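Local atomic coordinates of Glyco_hydro_cc domain-containing protein (Cryptococcus neoformans, PDB entry 6UBC), a protein that probably binds beta-1,3-glucan oligosaccharides, as an oligosaccharide-binding member of glycoside hydrolase family 128, subgroup VII. Residues Asp210-Leu215 and Met423-Leu429; Trp221-Trp225 and Trp367-Phe371; Glu370-Val374 and Leu417-Trp421; Ile389-Asn394 and Glu431-Tyr436. All blocks are in the same frame, centred on the assembly; numbering follows the deposited sequence.

Interaction 1: Asp210-Leu215 and Met423-Leu429; sequences DPLSFL and MISNGAL
Phe-214 and Ile-424 meet because each leans its side chain beside its own backbone N: the ring carbon CG of Phe-214 stands opposite the carbonyl carbon (chi1 -66°), as does CG1 of Ile-424 (chi1 -52°). The two side chains come from opposite directions, and CD1 of Ile-424 settles obliquely by the CD2-CE2 side of the ring, 3.5 Å from Phe-214 CE2. Leu-429 takes one face instead. Its CB lies 4.1 Å from the centroid of the Phe-214 ring, 26° off the normal, a CH-pi contact displaced toward CD1. At the rim and in the ring plane sits a carbonyl, with Gly-427 O 3.4 Å from Phe-214 CZ, where the slightly positive C-H edge suits an oxygen. Deeper in, Met-423, extended through its first two torsions, carries its soft SD to 3.5 Å from Pro-211 CB and meets Leu-215 tip to tip, SD to CD1 4.1 Å; the bend at chi3 only directs CE. Compact, apolar Pro-211 also packs on Val-206 of the first barrel strand. Glycine suits position 427, whose phi is positive, and Ala-428 O and Ser-425 O each accept from the other residue's backbone N. The receiving element is a beta hairpin with a two-residue loop, Asn-426 and Gly-427, in a type I' turn, its apolar side laid against the first helix of what is, in this family, a (beta/alpha)8 barrel.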
loop_
_atom_site.group_PDB
_atom_site.type_symbol
_atom_site.label_atom_id
_atom_site.label_comp_id
_atom_site.label_asym_id
_atom_site.label_seq_id
_atom_site.Cartn_x
_atom_site.Cartn_y
_atom_site.Cartn_z
ATOM N N ASP A 210 13.650 4.206 5.641
ATOM C CA ASP A 210 14.747 5.122 5.250
ATOM C C ASP A 210 14.184 6.446 4.761
ATOM O O ASP A 210 14.784 7.484 5.019
ATOM C CB ASP A 210 15.640 4.472 4.209
ATOM C CG ASP A 210 16.532 3.394 4.794
ATOM O OD1 ASP A 210 16.545 3.232 6.027
ATOM O OD2 ASP A 210 17.235 2.754 3.999
ATOM N N PRO A 211 13.053 6.482 4.019
ATOM C CA PRO A 211 12.544 7.769 3.542
ATOM C C PRO A 211 11.978 8.721 4.600
ATOM O O PRO A 211 11.885 9.938 4.312
ATOM C CB PRO A 211 11.441 7.398 2.529
ATOM C CG PRO A 211 11.806 5.980 2.094
ATOM C CD PRO A 211 12.377 5.345 3.363
ATOM N N LEU A 212 11.653 8.225 5.797
ATOM C CA LEU A 212 10.815 9.025 6.721
ATOM C C LEU A 212 11.509 10.330 7.100
ATOM O O LEU A 212 10.846 11.376 7.128
ATOM C CB LEU A 212 10.478 8.250 8.006
ATOM C CG LEU A 212 9.571 7.037 7.828
ATOM C CD1 LEU A 212 9.396 6.359 9.166
ATOM C CD2 LEU A 212 8.249 7.424 7.202
ATOM N N SER A 213 12.792 10.271 7.455
ATOM C CA SER A 213 13.530 11.451 7.947
ATOM C C SER A 213 13.451 12.524 6.852
ATOM O O SER A 213 13.494 13.721 7.188
ATOM C CB SER A 213 14.906 11.153 8.388
ATOM O OG SER A 213 15.651 10.608 7.332
ATOM N N PHE A 214 13.376 12.127 5.584
ATOM C CA PHE A 214 13.380 13.064 4.429
ATOM C C PHE A 214 11.997 13.636 4.169
ATOM O O PHE A 214 11.919 14.831 3.770
ATOM C CB PHE A 214 13.899 12.448 3.138
ATOM C CG PHE A 214 15.353 12.079 3.168
ATOM C CD1 PHE A 214 16.348 13.004 2.892
ATOM C CD2 PHE A 214 15.726 10.775 3.480
ATOM C CE1 PHE A 214 17.693 12.622 2.916
ATOM C CE2 PHE A 214 17.077 10.399 3.501
ATOM C CZ PHE A 214 18.060 11.322 3.228
ATOM N N LEU A 215 10.940 12.857 4.368
ATOM C CA LEU A 215 9.573 13.274 3.939
ATOM C C LEU A 215 8.778 13.867 5.103
ATOM O O LEU A 215 7.654 14.366 4.882
ATOM C CB LEU A 215 8.809 12.116 3.304
ATOM C CG LEU A 215 9.492 11.407 2.128
ATOM C CD1 LEU A 215 8.595 10.302 1.567
ATOM C CD2 LEU A 215 9.881 12.322 1.024
ATOM N N MET A 423 14.212 5.665 -4.152
ATOM C CA MET A 423 14.010 6.966 -3.473
ATOM C C MET A 423 15.284 7.345 -2.708
ATOM O O MET A 423 15.535 8.544 -2.581
ATOM C CB MET A 423 12.815 6.861 -2.521
ATOM C CG MET A 423 12.592 8.114 -1.640
ATOM S SD MET A 423 10.901 7.918 -0.927
ATOM C CE MET A 423 9.940 8.663 -2.235
ATOM N N ILE A 424 15.968 6.350 -2.129
ATOM C CA ILE A 424 17.184 6.521 -1.281
ATOM C C ILE A 424 18.337 5.746 -1.914
ATOM O O ILE A 424 18.141 4.585 -2.370
ATOM C CB ILE A 424 16.930 6.100 0.182
ATOM C CG1 ILE A 424 15.693 6.747 0.823
ATOM C CG2 ILE A 424 18.195 6.353 1.004
ATOM C CD1 ILE A 424 15.796 8.254 1.028
ATOM N N SER A 425 19.518 6.345 -1.962
ATOM C CA SER A 425 20.722 5.696 -2.505
ATOM C C SER A 425 21.941 6.181 -1.705
ATOM O O SER A 425 22.128 7.409 -1.546
ATOM C CB SER A 425 20.822 5.982 -3.938
ATOM O OG SER A 425 21.973 5.328 -4.445
ATOM N N ASN A 426 22.633 5.252 -1.052
ATOM C CA ASN A 426 23.771 5.580 -0.146
ATOM C C ASN A 426 23.355 6.697 0.839
ATOM O O ASN A 426 24.121 7.637 0.989
ATOM C CB ASN A 426 25.028 5.930 -0.949
ATOM C CG ASN A 426 25.485 4.776 -1.821
ATOM O OD1 ASN A 426 25.767 4.973 -2.996
ATOM N ND2 ASN A 426 25.510 3.563 -1.285
ATOM N N GLY A 427 22.189 6.566 1.466
ATOM C CA GLY A 427 21.723 7.461 2.526
ATOM C C GLY A 427 21.312 8.821 1.981
ATOM O O GLY A 427 21.069 9.735 2.791
ATOM N N ALA A 428 21.259 9.009 0.664
ATOM C CA ALA A 428 20.868 10.320 0.054
ATOM C C ALA A 428 19.511 10.203 -0.640
ATOM O O ALA A 428 19.190 9.147 -1.187
ATOM C CB ALA A 428 21.901 10.821 -0.946
ATOM N N LEU A 429 18.760 11.291 -0.658
ATOM C CA LEU A 429 17.503 11.430 -1.409
ATOM C C LEU A 429 17.807 11.670 -2.874
ATOM O O LEU A 429 18.520 12.626 -3.249
ATOM C CB LEU A 429 16.639 12.545 -0.808
ATOM C CG LEU A 429 15.194 12.530 -1.261
ATOM C CD1 LEU A 429 14.449 11.347 -0.676
ATOM C CD2 LEU A 429 14.505 13.820 -0.870
#

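Interaction 2: Trp221-Trp225 and Trp367-Phe371; sequences WYYDW and WVTEF
Tyr-223 reaches from its strand to Thr-369 through a ring whose far end does the work. CG, set between the backbone N and the carbonyl carbon, sends the ring from CB across to the other strand, where CE1 has Thr-369 O at its edge and in the ring plane. CZ passes 4.1 Å from Thr-369 CB, and the OH at the tip donates to Thr-369 O at 2.7 Å, standing 57° out of the carbonyl plane. The same OH touches Glu-370 CG at 3.4 Å. Tyr-223 OH also accepts from water 1 at 2.9 Å, and this water donates to Thr-369 OG1, which is bonded to Asn-340 as well. Trp-225 NE1 donates to Glu-370 OE2 at 2.9 Å, nearly along the C-O axis and in the indole plane, with ring and carboxylate planes 80° apart. The benzo rings of Trp-221 and Trp-367 meet obliquely, centroids 4.6 Å apart and planes at 35°; these indoles suit the barrel interior, their N-H groups paired with Lys-203 O and Tyr-197 O. Glu-273 brings a second carboxylate close to Glu-370 OE2. The chemistry implies one carboxylate oxygen gripped by a single indole N-H, consistent with a sugar-binding groove at the barrel mouth.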
loop_
_atom_site.group_PDB
_atom_site.type_symbol
_atom_site.label_atom_id
_atom_site.label_comp_id
_atom_site.label_asym_id
_atom_site.label_seq_id
_atom_site.Cartn_x
_atom_site.Cartn_y
_atom_site.Cartn_z
ATOM N N TRP A 221 1.207 9.390 6.832
ATOM C CA TRP A 221 1.266 7.982 7.254
ATOM C C TRP A 221 2.452 7.295 6.618
ATOM O O TRP A 221 3.026 7.837 5.602
ATOM C CB TRP A 221 -0.020 7.256 6.882
ATOM C CG TRP A 221 -0.299 7.136 5.409
ATOM C CD1 TRP A 221 -0.661 8.163 4.570
ATOM C CD2 TRP A 221 -0.095 6.003 4.558
ATOM N NE1 TRP A 221 -0.767 7.735 3.278
ATOM C CE2 TRP A 221 -0.482 6.385 3.251
ATOM C CE3 TRP A 221 0.319 4.689 4.775
ATOM C CZ2 TRP A 221 -0.423 5.507 2.175
ATOM C CZ3 TRP A 221 0.306 3.809 3.713
ATOM C CH2 TRP A 221 -0.064 4.221 2.437
ATOM N N TYR A 222 2.785 6.149 7.197
ATOM C CA TYR A 222 3.915 5.348 6.729
ATOM C C TYR A 222 3.795 3.921 7.215
ATOM O O TYR A 222 3.159 3.613 8.216
ATOM C CB TYR A 222 5.209 5.971 7.241
ATOM C CG TYR A 222 5.266 6.180 8.738
ATOM C CD1 TYR A 222 4.856 7.364 9.339
ATOM C CD2 TYR A 222 5.802 5.209 9.546
ATOM C CE1 TYR A 222 4.934 7.522 10.711
ATOM C CE2 TYR A 222 5.887 5.334 10.912
ATOM C CZ TYR A 222 5.442 6.508 11.514
ATOM O OH TYR A 222 5.535 6.667 12.875
ATOM N N TYR A 223 4.473 3.047 6.492
ATOM C CA TYR A 223 4.573 1.616 6.869
ATOM C C TYR A 223 5.828 1.058 6.225
ATOM O O TYR A 223 6.329 1.674 5.219
ATOM C CB TYR A 223 3.329 0.869 6.420
ATOM C CG TYR A 223 3.284 0.472 4.954
ATOM C CD1 TYR A 223 3.125 1.411 3.929
ATOM C CD2 TYR A 223 3.322 -0.857 4.582
ATOM C CE1 TYR A 223 3.074 1.032 2.598
ATOM C CE2 TYR A 223 3.189 -1.250 3.262
ATOM C CZ TYR A 223 3.101 -0.304 2.253
ATOM O OH TYR A 223 2.996 -0.671 0.924
ATOM N N ASP A 224 6.252 -0.107 6.710
ATOM C CA ASP A 224 7.553 -0.692 6.295
ATOM C C ASP A 224 7.440 -2.215 6.114
ATOM O O ASP A 224 8.483 -2.891 6.204
ATOM C CB ASP A 224 8.662 -0.277 7.253
ATOM C CG ASP A 224 8.541 -0.936 8.619
ATOM O OD1 ASP A 224 7.541 -1.621 8.870
ATOM O OD2 ASP A 224 9.469 -0.754 9.415
ATOM N N TRP A 225 6.217 -2.702 5.965
ATOM C CA TRP A 225 5.857 -4.122 5.734
ATOM C C TRP A 225 5.992 -4.942 7.013
ATOM O O TRP A 225 5.542 -6.087 6.987
ATOM C CB TRP A 225 6.654 -4.744 4.595
ATOM C CG TRP A 225 6.430 -4.070 3.276
ATOM C CD1 TRP A 225 5.343 -4.200 2.494
ATOM C CD2 TRP A 225 7.288 -3.125 2.614
ATOM N NE1 TRP A 225 5.453 -3.451 1.355
ATOM C CE2 TRP A 225 6.630 -2.762 1.411
ATOM C CE3 TRP A 225 8.542 -2.586 2.891
ATOM C CZ2 TRP A 225 7.170 -1.872 0.514
ATOM C CZ3 TRP A 225 9.102 -1.708 1.976
ATOM C CH2 TRP A 225 8.409 -1.341 0.813
ATOM N N TRP A 367 -6.789 2.838 -0.895
ATOM C CA TRP A 367 -5.416 3.219 -0.551
ATOM C C TRP A 367 -4.514 2.599 -1.601
ATOM O O TRP A 367 -4.624 1.390 -1.867
ATOM C CB TRP A 367 -5.011 2.758 0.855
ATOM C CG TRP A 367 -5.427 3.623 1.991
ATOM C CD1 TRP A 367 -6.435 4.537 2.058
ATOM C CD2 TRP A 367 -4.756 3.658 3.249
ATOM N NE1 TRP A 367 -6.479 5.109 3.279
ATOM C CE2 TRP A 367 -5.453 4.602 4.043
ATOM C CE3 TRP A 367 -3.657 2.980 3.780
ATOM C CZ2 TRP A 367 -5.117 4.828 5.377
ATOM C CZ3 TRP A 367 -3.278 3.241 5.085
ATOM C CH2 TRP A 367 -4.004 4.176 5.873
ATOM N N VAL A 368 -3.689 3.403 -2.222
ATOM C CA VAL A 368 -2.619 2.884 -3.125
ATOM C C VAL A 368 -1.406 2.688 -2.226
ATOM O O VAL A 368 -0.622 3.645 -2.037
ATOM C CB VAL A 368 -2.363 3.794 -4.335
ATOM C CG1 VAL A 368 -1.323 3.209 -5.287
ATOM C CG2 VAL A 368 -3.629 4.009 -5.141
ATOM N N THR A 369 -1.154 1.469 -1.784
ATOM C CA THR A 369 -0.100 1.260 -0.757
ATOM C C THR A 369 1.281 1.161 -1.443
ATOM O O THR A 369 2.270 1.310 -0.744
ATOM C CB THR A 369 -0.371 0.068 0.157
ATOM O OG1 THR A 369 -0.389 -1.099 -0.671
ATOM C CG2 THR A 369 -1.652 0.261 0.966
ATOM N N GLU A 370 1.338 0.909 -2.756
ATOM C CA GLU A 370 2.611 0.894 -3.516
ATOM C C GLU A 370 2.285 1.409 -4.901
ATOM O O GLU A 370 1.340 0.867 -5.523
ATOM C CB GLU A 370 3.203 -0.511 -3.640
ATOM C CG GLU A 370 3.679 -1.116 -2.360
ATOM C CD GLU A 370 4.151 -2.538 -2.415
ATOM O OE1 GLU A 370 4.345 -3.079 -3.550
ATOM O OE2 GLU A 370 4.308 -3.145 -1.301
ATOM N N PHE A 371 2.958 2.424 -5.385
ATOM C CA PHE A 371 2.956 2.687 -6.836
ATOM C C PHE A 371 4.366 2.828 -7.362
ATOM O O PHE A 371 5.270 3.178 -6.607
ATOM C CB PHE A 371 2.180 3.940 -7.201
ATOM C CG PHE A 371 2.745 5.265 -6.785
ATOM C CD1 PHE A 371 3.669 5.915 -7.589
ATOM C CD2 PHE A 371 2.368 5.846 -5.587
ATOM C CE1 PHE A 371 4.208 7.126 -7.178
ATOM C CE2 PHE A 371 2.945 7.024 -5.153
ATOM C CZ PHE A 371 3.845 7.664 -5.968
HETATM O O HOH W 1 1.592 -3.125 0.473
#

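Interaction 3: Glu370-Val374 and Leu417-Trp421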
loop_
_atom_site.group_PDB
_atom_site.type_symbol
_atom_site.label_atom_id
_atom_site.label_comp_id
_atom_site.label_asym_id
_atom_site.label_seq_id
_atom_site.Cartn_x
_atom_site.Cartn_y
_atom_site.Cartn_z
ATOM N N GLU A 370 1.338 0.909 -2.756
ATOM C CA GLU A 370 2.611 0.894 -3.516
ATOM C C GLU A 370 2.285 1.409 -4.901
ATOM O O GLU A 370 1.340 0.867 -5.523
ATOM C CB GLU A 370 3.203 -0.511 -3.640
ATOM C CG GLU A 370 3.679 -1.116 -2.360
ATOM C CD GLU A 370 4.151 -2.538 -2.415
ATOM O OE1 GLU A 370 4.345 -3.079 -3.550
ATOM O OE2 GLU A 370 4.308 -3.145 -1.301
ATOM N N PHE A 371 2.958 2.424 -5.385
ATOM C CA PHE A 371 2.956 2.687 -6.836
ATOM C C PHE A 371 4.366 2.828 -7.362
ATOM O O PHE A 371 5.270 3.178 -6.607
ATOM C CB PHE A 371 2.180 3.940 -7.201
ATOM C CG PHE A 371 2.745 5.265 -6.785
ATOM C CD1 PHE A 371 3.669 5.915 -7.589
ATOM C CD2 PHE A 371 2.368 5.846 -5.587
ATOM C CE1 PHE A 371 4.208 7.126 -7.178
ATOM C CE2 PHE A 371 2.945 7.024 -5.153
ATOM C CZ PHE A 371 3.845 7.664 -5.968
ATOM N N ALA A 372 4.513 2.472 -8.627
ATOM C CA ALA A 372 5.794 2.540 -9.352
ATOM C C ALA A 372 5.564 2.713 -10.830
ATOM O O ALA A 372 4.569 2.206 -11.328
ATOM C CB ALA A 372 6.644 1.345 -9.049
ATOM N N CYS A 373 6.517 3.363 -11.512
ATOM C CA CYS A 373 6.528 3.486 -12.986
ATOM C C CYS A 373 7.000 2.148 -13.556
ATOM O O CYS A 373 8.211 1.827 -13.448
ATOM C CB CYS A 373 7.423 4.621 -13.433
ATOM S SG CYS A 373 7.191 5.097 -15.169
ATOM N N VAL A 374 6.108 1.417 -14.185
ATOM C CA VAL A 374 6.382 0.101 -14.812
ATOM C C VAL A 374 5.572 0.032 -16.098
ATOM O O VAL A 374 4.355 0.244 -16.052
ATOM C CB VAL A 374 6.021 -1.064 -13.890
ATOM C CG1 VAL A 374 6.256 -2.406 -14.528
ATOM C CG2 VAL A 374 6.699 -0.999 -12.542
ATOM N N LEU A 417 12.333 -3.056 -8.812
ATOM C CA LEU A 417 12.137 -1.876 -9.680
ATOM C C LEU A 417 13.488 -1.329 -10.072
ATOM O O LEU A 417 14.490 -1.842 -9.654
ATOM C CB LEU A 417 11.302 -0.843 -8.944
ATOM C CG LEU A 417 9.950 -1.344 -8.509
ATOM C CD1 LEU A 417 9.386 -0.421 -7.440
ATOM C CD2 LEU A 417 9.003 -1.526 -9.711
ATOM N N SER A 418 13.511 -0.295 -10.895
ATOM C CA SER A 418 14.764 0.177 -11.522
ATOM C C SER A 418 15.595 0.932 -10.503
ATOM O O SER A 418 15.040 1.544 -9.589
ATOM C CB SER A 418 14.442 1.083 -12.685
ATOM O OG SER A 418 13.898 2.326 -12.248
ATOM N N PRO A 419 16.912 1.023 -10.698
ATOM C CA PRO A 419 17.731 1.847 -9.835
ATOM C C PRO A 419 17.318 3.340 -9.843
ATOM O O PRO A 419 17.409 4.003 -8.820
ATOM C CB PRO A 419 19.110 1.726 -10.474
ATOM C CG PRO A 419 19.077 0.404 -11.180
ATOM C CD PRO A 419 17.683 0.315 -11.744
ATOM N N GLU A 420 16.803 3.799 -10.981
ATOM C CA GLU A 420 16.321 5.189 -11.159
ATOM C C GLU A 420 15.057 5.427 -10.299
ATOM O O GLU A 420 14.838 6.555 -9.863
ATOM C CB GLU A 420 16.105 5.510 -12.635
ATOM C CG GLU A 420 17.366 5.466 -13.467
ATOM C CD GLU A 420 17.653 4.152 -14.185
ATOM O OE1 GLU A 420 17.061 3.126 -13.823
ATOM O OE2 GLU A 420 18.463 4.195 -15.104
ATOM N N TRP A 421 14.283 4.391 -10.030
ATOM C CA TRP A 421 13.098 4.492 -9.153
ATOM C C TRP A 421 13.523 4.581 -7.667
ATOM O O TRP A 421 12.764 5.167 -6.841
ATOM C CB TRP A 421 12.159 3.303 -9.442
ATOM C CG TRP A 421 10.846 3.466 -8.713
ATOM C CD1 TRP A 421 10.541 3.022 -7.479
ATOM C CD2 TRP A 421 9.816 4.404 -9.053
ATOM N NE1 TRP A 421 9.303 3.461 -7.095
ATOM C CE2 TRP A 421 8.840 4.333 -8.044
ATOM C CE3 TRP A 421 9.567 5.226 -10.164
ATOM C CZ2 TRP A 421 7.692 5.126 -8.031
ATOM C CZ3 TRP A 421 8.410 5.993 -10.179
ATOM C CH2 TRP A 421 7.469 5.938 -9.129
HETATM O O HOH W 2 10.821 1.544 -12.072
#
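This is a buried apolar contact in which the loop after barrel strand 406-411 folds back on the outgoing end of strand 366-375, and it is chiefly Trp-421 that makes it. Chi1 of -172° swings the indole of Trp-421 away from its own backbone N and out over the strand, so that one face covers the Ala-372 to Cys-373 peptide. Ala-372 CA stands 3.9 Å from the centroid of the Trp-421 six-membered ring, 28° off the normal, and is a CH-pi partner; Cys-373 N is 3.5 Å from Trp-421 CZ3 over the same face. Alanine is small enough to let the flat ring come down on the main chain. At the ring edge, and in its plane, Phe-371 CE1 is 4.0 Å from Trp-421 CH2, the two side chains crossing at about a right angle. Leu-417 supplies branched bulk beside this: its CD1 is 3.6 Å from Ala-372 CB, and its CD2 is 3.7 Å from Val-374 CG2. The loop is held in shape by an ST motif, Trp-421 N donating to Ser-418 OG at 3.1 Å and also to the carbonyl of Ser-418. Ser-418 OG is hydrogen-bonded to Cys-383 O too, which links the loop to the disulfide partner of Cys-373, while water 2 donates to Cys-373 O at 3.0 Å and receives a weak bond from Ser-418 N. The chemistry implies a joint cemented by dispersion and close shape: Trp-421 NE1 is satisfied by Ser-412 O, and one face is spent on the strand's main chain while Tyr-411 stacks on the ring.

Interaction 4: Ile389-Asn394 and Glu431-Tyr436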
loop_
_atom_site.group_PDB
_atom_site.type_symbol
_atom_site.label_atom_id
_atom_site.label_comp_id
_atom_site.label_asym_id
_atom_site.label_seq_id
_atom_site.Cartn_x
_atom_site.Cartn_y
_atom_site.Cartn_z
ATOM N N ILE A 389 10.233 9.033 -15.607
ATOM C CA ILE A 389 9.915 8.792 -14.170
ATOM C C ILE A 389 9.412 10.058 -13.504
ATOM O O ILE A 389 8.435 9.973 -12.794
ATOM C CB ILE A 389 11.120 8.178 -13.428
ATOM C CG1 ILE A 389 11.229 6.705 -13.835
ATOM C CG2 ILE A 389 11.046 8.350 -11.936
ATOM C CD1 ILE A 389 12.577 6.053 -13.550
ATOM N N ASN A 390 10.112 11.162 -13.687
ATOM C CA ASN A 390 9.728 12.451 -13.067
ATOM C C ASN A 390 8.306 12.829 -13.504
ATOM O O ASN A 390 7.504 13.236 -12.656
ATOM C CB ASN A 390 10.708 13.566 -13.395
ATOM C CG ASN A 390 12.053 13.394 -12.758
ATOM O OD1 ASN A 390 12.211 12.695 -11.738
ATOM N ND2 ASN A 390 13.037 14.011 -13.368
ATOM N N THR A 391 8.019 12.725 -14.800
ATOM C CA THR A 391 6.691 13.068 -15.363
ATOM C C THR A 391 5.602 12.198 -14.738
ATOM O O THR A 391 4.535 12.726 -14.297
ATOM C CB THR A 391 6.659 12.960 -16.881
ATOM O OG1 THR A 391 7.672 13.834 -17.379
ATOM C CG2 THR A 391 5.286 13.283 -17.392
ATOM N N PHE A 392 5.909 10.922 -14.619
ATOM C CA PHE A 392 5.009 9.934 -13.994
ATOM C C PHE A 392 4.723 10.325 -12.554
ATOM O O PHE A 392 3.557 10.275 -12.183
ATOM C CB PHE A 392 5.589 8.530 -14.104
ATOM C CG PHE A 392 4.683 7.485 -13.542
ATOM C CD1 PHE A 392 3.700 6.933 -14.334
ATOM C CD2 PHE A 392 4.889 6.986 -12.253
ATOM C CE1 PHE A 392 2.926 5.888 -13.858
ATOM C CE2 PHE A 392 4.112 5.964 -11.767
ATOM C CZ PHE A 392 3.085 5.451 -12.554
ATOM N N ILE A 393 5.760 10.601 -11.764
ATOM C CA ILE A 393 5.565 10.902 -10.321
ATOM C C ILE A 393 4.697 12.169 -10.243
ATOM O O ILE A 393 3.752 12.202 -9.442
ATOM C CB ILE A 393 6.928 11.078 -9.604
ATOM C CG1 ILE A 393 7.684 9.743 -9.450
ATOM C CG2 ILE A 393 6.685 11.724 -8.266
ATOM C CD1 ILE A 393 9.174 9.895 -9.178
ATOM N N ASN A 394 5.016 13.187 -11.030
ATOM C CA ASN A 394 4.300 14.502 -10.950
ATOM C C ASN A 394 2.834 14.294 -11.344
ATOM O O ASN A 394 1.930 14.717 -10.563
ATOM C CB ASN A 394 4.995 15.532 -11.827
ATOM C CG ASN A 394 6.281 16.027 -11.187
ATOM O OD1 ASN A 394 6.332 16.260 -9.970
ATOM N ND2 ASN A 394 7.268 16.324 -12.018
ATOM N N GLU A 431 17.133 11.857 -7.139
ATOM C CA GLU A 431 16.288 12.742 -7.970
ATOM C C GLU A 431 14.817 12.246 -7.880
ATOM O O GLU A 431 13.848 13.074 -7.794
ATOM C CB GLU A 431 16.802 12.718 -9.406
ATOM C CG GLU A 431 15.919 13.555 -10.319
ATOM C CD GLU A 431 16.518 13.855 -11.668
ATOM O OE1 GLU A 431 17.679 13.486 -11.925
ATOM O OE2 GLU A 431 15.823 14.447 -12.483
ATOM N N SER A 432 14.577 10.949 -8.055
ATOM C CA SER A 432 13.187 10.441 -7.989
ATOM C C SER A 432 12.585 10.750 -6.627
ATOM O O SER A 432 11.405 11.193 -6.591
ATOM C CB SER A 432 13.051 8.967 -8.318
ATOM O OG SER A 432 13.440 8.732 -9.657
ATOM N N GLY A 433 13.309 10.494 -5.542
ATOM C CA GLY A 433 12.858 10.826 -4.174
ATOM C C GLY A 433 12.474 12.300 -4.049
ATOM O O GLY A 433 11.390 12.651 -3.444
ATOM N N GLN A 434 13.327 13.170 -4.585
ATOM C CA GLN A 434 13.081 14.636 -4.570
ATOM C C GLN A 434 11.866 14.999 -5.417
ATOM O O GLN A 434 11.151 15.903 -5.015
ATOM C CB GLN A 434 14.326 15.339 -5.105
ATOM C CG GLN A 434 15.501 15.159 -4.195
ATOM C CD GLN A 434 16.747 15.811 -4.756
ATOM O OE1 GLN A 434 16.685 16.910 -5.340
ATOM N NE2 GLN A 434 17.881 15.161 -4.467
ATOM N N THR A 435 11.636 14.336 -6.549
ATOM C CA THR A 435 10.467 14.663 -7.394
ATOM C C THR A 435 9.219 14.309 -6.565
ATOM O O THR A 435 8.263 15.087 -6.557
ATOM C CB THR A 435 10.416 13.886 -8.712
ATOM O OG1 THR A 435 11.575 14.259 -9.469
ATOM C CG2 THR A 435 9.159 14.198 -9.490
ATOM N N TYR A 436 9.221 13.161 -5.891
ATOM C CA TYR A 436 8.033 12.813 -5.082
ATOM C C TYR A 436 7.856 13.874 -3.981
ATOM O O TYR A 436 6.733 14.350 -3.765
ATOM C CB TYR A 436 8.188 11.446 -4.404
ATOM C CG TYR A 436 6.985 10.997 -3.616
ATOM C CD1 TYR A 436 5.781 10.738 -4.235
ATOM C CD2 TYR A 436 7.106 10.652 -2.273
ATOM C CE1 TYR A 436 4.712 10.230 -3.529
ATOM C CE2 TYR A 436 6.028 10.171 -1.546
ATOM C CZ TYR A 436 4.816 9.959 -2.175
ATOM O OH TYR A 436 3.732 9.435 -1.497
HETATM O O HOH W 3 7.984 17.303 -8.376
#
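Segments 389-394 and 431-436 of two outer helices run 24° apart in nearly the same direction, their axes 9.4 Å at closest approach, as adjacent outer helices of a (beta/alpha)8 barrel do. Asn-390 carries the polar side of the contact with both ends of its amide. ND2 donates to Glu-431 OE2 at 3.0 Å and 160°, leaving almost in the amide plane and arriving on the anti side of the carboxylate, tilted out of its plane. Asn-390 OD1 makes a close polar approach to Thr-435 OG1, 2.8 Å away, and also accepts from Gln-386. An amide suits this place because it can give and accept at once. Toward the barrel the isoleucines take over, packing on small polar residues and on Tyr-436. Ile-393 crosses Thr-435 obliquely, and its CD1 reaches 3.7 Å from Ser-432 O. The small Ser-432 admits Ile-389, whose CG2 comes to 3.3 Å from its OG, itself bonded to Glu-420 O. Beta branching gives Ile-393 a second arm: CG2 stands opposite the backbone N, which points this methyl at the other helix, 3.7 Å from Thr-435 CG2 and 3.6 Å from Tyr-436 CA, at the edge of the tyrosine ring near its plane.

How the interactions relate
From the N terminus, interaction 1 opens first, at 210-215, and interaction 2 soon after at 221-225, closing on strand 366-375. Interaction 3 begins on that same strand, sharing Glu-370 and Phe-371, and closes at 417-421; helix 386-402 has meanwhile opened interaction 4. Interaction 1 then closes at 423-429, enclosing 2 and 3, and interaction 4 closes last at 431-436, crossing both 1 and 3 but following 2 in series. Phe-371 packs on Tyr-436 and Phe-392. Interaction 1 joins the first helix to the late hairpin, 2 spans the barrel between strands 221-223 and 366-375, 3 joins the latter strand to the loop after 406-411, and 4 pairs the last two helices.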